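Side-chain contact in transcriptional regulator, MarR family (Listeria monocytogenes str. 4b, PDB 2QWW), which probably binds DNA as a dimeric winged-helix repressor of the MarR family and so regulates transcription: residues Leu44-Val49 with Ala73-Gly78. Numbering follows the deposited sequence.
Sequences LAMINV and AANVDG
Met46, present as selenomethionine, reaches from helix 41-52 to helix 69-81 and meets Asn75 and Val76; the contact is wholly van der Waals, with no hydrogen bond across it. The CA atoms of Met46 and Val76 stand 8.3 Å apart, and the long side chain spans that gap. Its first two torsions are extended (chi1 178°, chi2 165°), driving the chain straight off its own helix, and the bend at chi3 (-62°) then turns the methyl aside, along the surface of the other helix.

The touches are apolar. The selenium packs on one branch of the valine, Met46 SE lying 3.7 Å from Val76 CG2, with the two side chains at roughly a right angle. Beyond the bend, the terminal methyl settles on the aliphatic base of the asparagine, Met46 CE being 3.6 Å from Asn75 CB. Met46 SE is also 3.9 Å from Asn75 CB, so it touches two consecutive residues, Asn75 and Val76.

Around the pair, Leu65 of helix 58-65, Ile67 in the loop after it, and Leu79 also touch Met46, burying it among three helices. With helix 58-65 and helix 69-81 as its helix-turn-helix pair, this buried packing of Met46 belongs to the winged helix-turn-helix domain of MarR regulators, in which helix 69-81 corresponds to the probable DNA-recognition helix.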
ATOM      1  N   LEU A  44      -9.793   0.970  -9.390  1.00 34.60           N
ATOM      2  CA  LEU A  44      -8.866  -0.067  -9.856  1.00 33.30           C
ATOM      3  C   LEU A  44      -8.679  -1.175  -8.844  1.00 32.62           C
ATOM      4  O   LEU A  44      -8.565  -2.317  -9.225  1.00 33.31           O
ATOM      5  CB  LEU A  44      -7.508   0.523 -10.189  1.00 34.01           C
ATOM      6  CG  LEU A  44      -7.475   1.349 -11.450  1.00 38.24           C
ATOM      7  CD1 LEU A  44      -6.188   2.123 -11.493  1.00 43.24           C
ATOM      8  CD2 LEU A  44      -7.640   0.452 -12.676  1.00 39.74           C
ATOM      9  N   ALA A  45      -8.656  -0.850  -7.558  1.00 33.63           N
ATOM     10  CA  ALA A  45      -8.546  -1.883  -6.538  1.00 35.45           C
ATOM     11  C   ALA A  45      -9.718  -2.858  -6.669  1.00 36.58           C
ATOM     12  O   ALA A  45      -9.539  -4.080  -6.620  1.00 37.48           O
ATOM     13  CB  ALA A  45      -8.520  -1.265  -5.162  1.00 38.09           C
HETATM   14  N   MSE A  46     -10.916  -2.309  -6.861  1.00 36.68           N
HETATM   15  CA  MSE A  46     -12.142  -3.102  -7.053  1.00 34.74           C
HETATM   16  C   MSE A  46     -12.045  -3.961  -8.300  1.00 35.36           C
HETATM   17  O   MSE A  46     -12.340  -5.156  -8.261  1.00 33.93           O
HETATM   18  CB  MSE A  46     -13.341  -2.160  -7.146  1.00 34.70           C
HETATM   19  CG  MSE A  46     -14.719  -2.816  -7.392  1.00 37.27           C
HETATM   20 SE   MSE A  46     -16.291  -1.620  -7.050  0.75 31.57          SE
HETATM   21  CE  MSE A  46     -16.012  -1.298  -5.229  1.00 38.62           C
ATOM     22  N   ILE A  47     -11.632  -3.340  -9.403  1.00 36.82           N
ATOM     23  CA  ILE A  47     -11.479  -4.024 -10.687  1.00 36.35           C
ATOM     24  C   ILE A  47     -10.557  -5.218 -10.534  1.00 36.92           C
ATOM     25  O   ILE A  47     -10.856  -6.293 -11.023  1.00 35.45           O
ATOM     26  CB  ILE A  47     -10.885  -3.095 -11.769  1.00 36.77           C
ATOM     27  CG1 ILE A  47     -11.861  -1.980 -12.139  1.00 39.84           C
ATOM     28  CG2 ILE A  47     -10.536  -3.878 -13.037  1.00 36.95           C
ATOM     29  CD1 ILE A  47     -12.989  -2.383 -13.040  1.00 43.50           C
ATOM     30  N   ASN A  48      -9.455  -5.014  -9.820  1.00 39.31           N
ATOM     31  CA  ASN A  48      -8.453  -6.044  -9.600  1.00 41.08           C
ATOM     32  C   ASN A  48      -8.935  -7.212  -8.727  1.00 40.84           C
ATOM     33  O   ASN A  48      -8.613  -8.368  -9.013  1.00 42.09           O
ATOM     34  CB  ASN A  48      -7.170  -5.403  -9.063  1.00 40.58           C
ATOM     35  CG  ASN A  48      -6.483  -4.502 -10.111  1.00 43.33           C
ATOM     36  OD1 ASN A  48      -6.519  -4.792 -11.312  1.00 46.16           O
ATOM     37  ND2 ASN A  48      -5.850  -3.413  -9.652  1.00 42.79           N
ATOM     38  N   VAL A  49      -9.716  -6.912  -7.700  1.00 39.52           N
ATOM     39  CA  VAL A  49     -10.330  -7.941  -6.877  1.00 39.02           C
ATOM     40  C   VAL A  49     -11.293  -8.753  -7.734  1.00 38.71           C
ATOM     41  O   VAL A  49     -11.277  -9.972  -7.700  1.00 38.98           O
ATOM     42  CB  VAL A  49     -11.117  -7.348  -5.711  1.00 38.48           C
ATOM     43  CG1 VAL A  49     -11.977  -8.405  -5.035  1.00 40.84           C
ATOM     44  CG2 VAL A  49     -10.173  -6.674  -4.682  1.00 40.30           C
ATOM     45  N   ALA A  73     -21.328   0.013  -3.054  1.00 44.74           N
ATOM     46  CA  ALA A  73     -22.507  -0.057  -3.899  1.00 43.98           C
ATOM     47  C   ALA A  73     -22.535   1.075  -4.932  1.00 42.71           C
ATOM     48  O   ALA A  73     -22.969   0.868  -6.062  1.00 41.72           O
ATOM     49  CB  ALA A  73     -23.762  -0.049  -3.044  1.00 44.74           C
ATOM     50  N   ALA A  74     -22.068   2.264  -4.552  1.00 43.07           N
ATOM     51  CA  ALA A  74     -21.986   3.395  -5.487  1.00 42.02           C
ATOM     52  C   ALA A  74     -20.893   3.127  -6.533  1.00 40.25           C
ATOM     53  O   ALA A  74     -21.110   3.281  -7.737  1.00 38.95           O
ATOM     54  CB  ALA A  74     -21.695   4.680  -4.741  1.00 42.61           C
ATOM     55  N   ASN A  75     -19.721   2.729  -6.049  1.00 39.17           N
ATOM     56  CA  ASN A  75     -18.597   2.374  -6.894  1.00 37.76           C
ATOM     57  C   ASN A  75     -18.906   1.249  -7.869  1.00 36.75           C
ATOM     58  O   ASN A  75     -18.452   1.285  -9.004  1.00 35.92           O
ATOM     59  CB  ASN A  75     -17.406   1.951  -6.056  1.00 39.00           C
ATOM     60  CG  ASN A  75     -16.721   3.109  -5.380  1.00 43.74           C
ATOM     61  OD1 ASN A  75     -17.337   4.122  -5.055  1.00 50.64           O
ATOM     62  ND2 ASN A  75     -15.420   2.959  -5.163  1.00 52.66           N
ATOM     63  N   VAL A  76     -19.653   0.242  -7.414  1.00 36.89           N
ATOM     64  CA  VAL A  76     -20.071  -0.872  -8.264  1.00 34.67           C
ATOM     65  C   VAL A  76     -20.997  -0.384  -9.359  1.00 34.25           C
ATOM     66  O   VAL A  76     -20.832  -0.777 -10.501  1.00 35.49           O
ATOM     67  CB  VAL A  76     -20.774  -1.989  -7.466  1.00 34.73           C
ATOM     68  CG1 VAL A  76     -21.562  -2.931  -8.378  1.00 34.42           C
ATOM     69  CG2 VAL A  76     -19.784  -2.771  -6.665  1.00 33.35           C
ATOM     70  N   ASP A  77     -21.982   0.450  -9.030  1.00 33.85           N
ATOM     71  CA  ASP A  77     -22.885   0.939 -10.072  1.00 34.51           C
ATOM     72  C   ASP A  77     -22.111   1.786 -11.099  1.00 30.60           C
ATOM     73  O   ASP A  77     -22.391   1.724 -12.288  1.00 27.00           O
ATOM     74  CB  ASP A  77     -24.078   1.710  -9.492  1.00 36.99           C
ATOM     75  CG  ASP A  77     -25.322   1.595 -10.373  1.00 44.46           C
ATOM     76  OD1 ASP A  77     -25.195   1.575 -11.620  1.00 55.25           O
ATOM     77  OD2 ASP A  77     -26.442   1.505  -9.820  1.00 58.07           O
ATOM     78  N   GLY A  78     -21.111   2.529 -10.630  1.00 29.31           N
ATOM     79  CA  GLY A  78     -20.237   3.304 -11.506  1.00 29.98           C
ATOM     80  C   GLY A  78     -19.467   2.424 -12.487  1.00 30.15           C
ATOM     81  O   GLY A  78     -19.419   2.715 -13.677  1.00 30.03           O
TER